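Local coordinates for acyl-coenzyme A thioesterase THEM4 (Rhodococcus sp., PDB 2OV9), which probably hydrolyses medium- and long-chain fatty acyl-coenzyme A thioesters to free fatty acids and coenzyme A, at residues B[136-141]-B[158-163]. Residues are numbered along the deposited sequence; the frame is centred on the assembly and turned at random.
Sequences LLLDHV and LSTRYH
Leu158 packs its two methyl groups against Asp139 where the central helix of the hotdog fold, 131-148, rests on strand 154-162 of the sheet curled round it. The strand lies at the edge of its own chain's sheet and pairs antiparallel with a strand of the second subunit, so the helix packs on a strand that forms part of the dimer interface. The backbones stay well apart, with 7.4 Å between Asp139 CA and Leu158 CA, and no hydrogen bond spans the two segments; side chains make the contact. Those of Asp139 and Leu158 meet nearly at right angles. Leu158 CG stands anti to the backbone N (chi1 -162°), which carries the fork up to the helix: CD1 reaches the carboxylate at 3.6 Å from Asp139 OD1, while CD2 lies 4.0 Å from Asp139 CB. Both Leu158 methyls thus border the buried carboxylate of Asp139, which also packs on His130 of the second subunit. Leu158 touches Leu142 and Val203 as well, and an alanine here would probably open a gap beneath the helix and leave the carboxylate of Asp139 without its methyl neighbours. Next to this pair, Leu138, one residue back on the helix, and Thr160, two residues on along the strand, both point toward the opposing segment and share Val201 of strand 199-208 as a neighbour. Their approach is looser, a methyl-to-methyl touch of 4.4 Å between Leu138 CD1 and Thr160 CG2.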
loop_
_atom_site.group_PDB
_atom_site.type_symbol
_atom_site.label_atom_id
_atom_site.label_comp_id
_atom_site.label_asym_id
_atom_site.label_seq_id
_atom_site.Cartn_x
_atom_site.Cartn_y
_atom_site.Cartn_z
ATOM N N LEU B 136 -5.590 -3.299 -1.025
ATOM C CA LEU B 136 -4.521 -3.785 -0.134
ATOM C C LEU B 136 -5.094 -4.064 1.251
ATOM O O LEU B 136 -4.833 -5.125 1.840
ATOM C CB LEU B 136 -3.361 -2.776 -0.034
ATOM C CG LEU B 136 -2.400 -2.825 1.167
ATOM C CD1 LEU B 136 -1.471 -4.072 1.202
ATOM C CD2 LEU B 136 -1.518 -1.599 1.156
ATOM N N LEU B 137 -5.855 -3.112 1.791
ATOM C CA LEU B 137 -6.405 -3.271 3.145
ATOM C C LEU B 137 -7.314 -4.488 3.196
ATOM O O LEU B 137 -7.201 -5.314 4.111
ATOM C CB LEU B 137 -7.197 -2.022 3.608
ATOM C CG LEU B 137 -6.481 -0.665 3.631
ATOM C CD1 LEU B 137 -7.301 0.414 4.369
ATOM C CD2 LEU B 137 -5.132 -0.816 4.241
ATOM N N LEU B 138 -8.195 -4.607 2.205
ATOM C CA LEU B 138 -9.190 -5.714 2.173
ATOM C C LEU B 138 -8.494 -7.071 2.008
ATOM O O LEU B 138 -8.848 -8.043 2.669
ATOM C CB LEU B 138 -10.262 -5.498 1.082
ATOM C CG LEU B 138 -11.361 -4.495 1.503
ATOM C CD1 LEU B 138 -12.218 -4.109 0.326
ATOM C CD2 LEU B 138 -12.236 -5.080 2.584
ATOM N N ASP B 139 -7.496 -7.134 1.134
ATOM C CA ASP B 139 -6.726 -8.360 1.000
ATOM C C ASP B 139 -6.223 -8.834 2.380
ATOM O O ASP B 139 -6.469 -9.984 2.797
ATOM C CB ASP B 139 -5.551 -8.141 0.041
ATOM C CG ASP B 139 -4.686 -9.371 -0.103
ATOM O OD1 ASP B 139 -5.068 -10.278 -0.850
ATOM O OD2 ASP B 139 -3.629 -9.448 0.540
ATOM N N HIS B 140 -5.518 -7.950 3.085
ATOM C CA HIS B 140 -5.010 -8.271 4.408
ATOM C C HIS B 140 -6.075 -8.680 5.419
ATOM O O HIS B 140 -5.903 -9.657 6.147
ATOM C CB HIS B 140 -4.218 -7.113 5.017
ATOM C CG HIS B 140 -3.380 -7.553 6.171
ATOM N ND1 HIS B 140 -2.195 -8.236 5.997
ATOM C CD2 HIS B 140 -3.603 -7.512 7.505
ATOM C CE1 HIS B 140 -1.698 -8.560 7.179
ATOM N NE2 HIS B 140 -2.524 -8.116 8.112
ATOM N N VAL B 141 -7.154 -7.907 5.504
ATOM C CA VAL B 141 -8.267 -8.283 6.369
ATOM C C VAL B 141 -8.786 -9.698 6.116
ATOM O O VAL B 141 -9.112 -10.410 7.077
ATOM C CB VAL B 141 -9.429 -7.262 6.279
ATOM C CG1 VAL B 141 -10.573 -7.690 7.175
ATOM C CG2 VAL B 141 -8.913 -5.917 6.748
ATOM N N LEU B 158 -8.502 -12.389 -6.020
ATOM C CA LEU B 158 -9.180 -11.362 -5.252
ATOM C C LEU B 158 -10.067 -10.658 -6.265
ATOM O O LEU B 158 -9.600 -10.299 -7.346
ATOM C CB LEU B 158 -8.143 -10.401 -4.657
ATOM C CG LEU B 158 -8.451 -9.470 -3.496
ATOM C CD1 LEU B 158 -8.381 -10.237 -2.171
ATOM C CD2 LEU B 158 -7.450 -8.277 -3.521
ATOM N N SER B 159 -11.347 -10.508 -5.948
ATOM C CA SER B 159 -12.259 -9.732 -6.787
ATOM C C SER B 159 -12.802 -8.573 -5.998
ATOM O O SER B 159 -13.614 -8.788 -5.104
ATOM C CB SER B 159 -13.417 -10.593 -7.246
ATOM O OG SER B 159 -12.899 -11.720 -7.931
ATOM N N THR B 160 -12.373 -7.355 -6.337
ATOM C CA THR B 160 -12.772 -6.170 -5.581
ATOM C C THR B 160 -13.727 -5.320 -6.388
ATOM O O THR B 160 -13.465 -5.017 -7.546
ATOM C CB THR B 160 -11.525 -5.345 -5.170
ATOM O OG1 THR B 160 -10.502 -6.250 -4.719
ATOM C CG2 THR B 160 -11.857 -4.362 -4.056
ATOM N N ARG B 161 -14.840 -4.942 -5.763
ATOM C CA ARG B 161 -15.879 -4.153 -6.407
ATOM C C ARG B 161 -16.005 -2.813 -5.691
ATOM O O ARG B 161 -16.001 -2.762 -4.466
ATOM C CB ARG B 161 -17.222 -4.918 -6.369
ATOM C CG ARG B 161 -17.285 -6.102 -7.345
ATOM C CD ARG B 161 -18.727 -6.614 -7.610
ATOM N NE ARG B 161 -19.613 -5.574 -8.145
ATOM C CZ ARG B 161 -20.833 -5.293 -7.687
ATOM N NH1 ARG B 161 -21.380 -5.993 -6.686
ATOM N NH2 ARG B 161 -21.527 -4.313 -8.263
ATOM N N TYR B 162 -16.145 -1.743 -6.468
ATOM C CA TYR B 162 -16.145 -0.394 -5.954
ATOM C C TYR B 162 -17.512 0.225 -6.159
ATOM O O TYR B 162 -17.953 0.407 -7.294
ATOM C CB TYR B 162 -15.052 0.425 -6.666
ATOM C CG TYR B 162 -13.669 -0.119 -6.384
ATOM C CD1 TYR B 162 -12.890 0.403 -5.344
ATOM C CD2 TYR B 162 -13.152 -1.178 -7.124
ATOM C CE1 TYR B 162 -11.613 -0.126 -5.072
ATOM C CE2 TYR B 162 -11.889 -1.713 -6.848
ATOM C CZ TYR B 162 -11.126 -1.162 -5.829
ATOM O OH TYR B 162 -9.882 -1.692 -5.559
ATOM N N HIS B 163 -18.155 0.575 -5.057
ATOM C CA HIS B 163 -19.560 0.952 -5.059
ATOM C C HIS B 163 -19.770 2.448 -4.899
ATOM O O HIS B 163 -20.628 3.030 -5.562
ATOM C CB HIS B 163 -20.280 0.197 -3.932
ATOM C CG HIS B 163 -20.068 -1.288 -3.970
ATOM N ND1 HIS B 163 -20.823 -2.123 -4.768
ATOM C CD2 HIS B 163 -19.168 -2.083 -3.344
ATOM C CE1 HIS B 163 -20.401 -3.369 -4.623
ATOM N NE2 HIS B 163 -19.408 -3.376 -3.755
#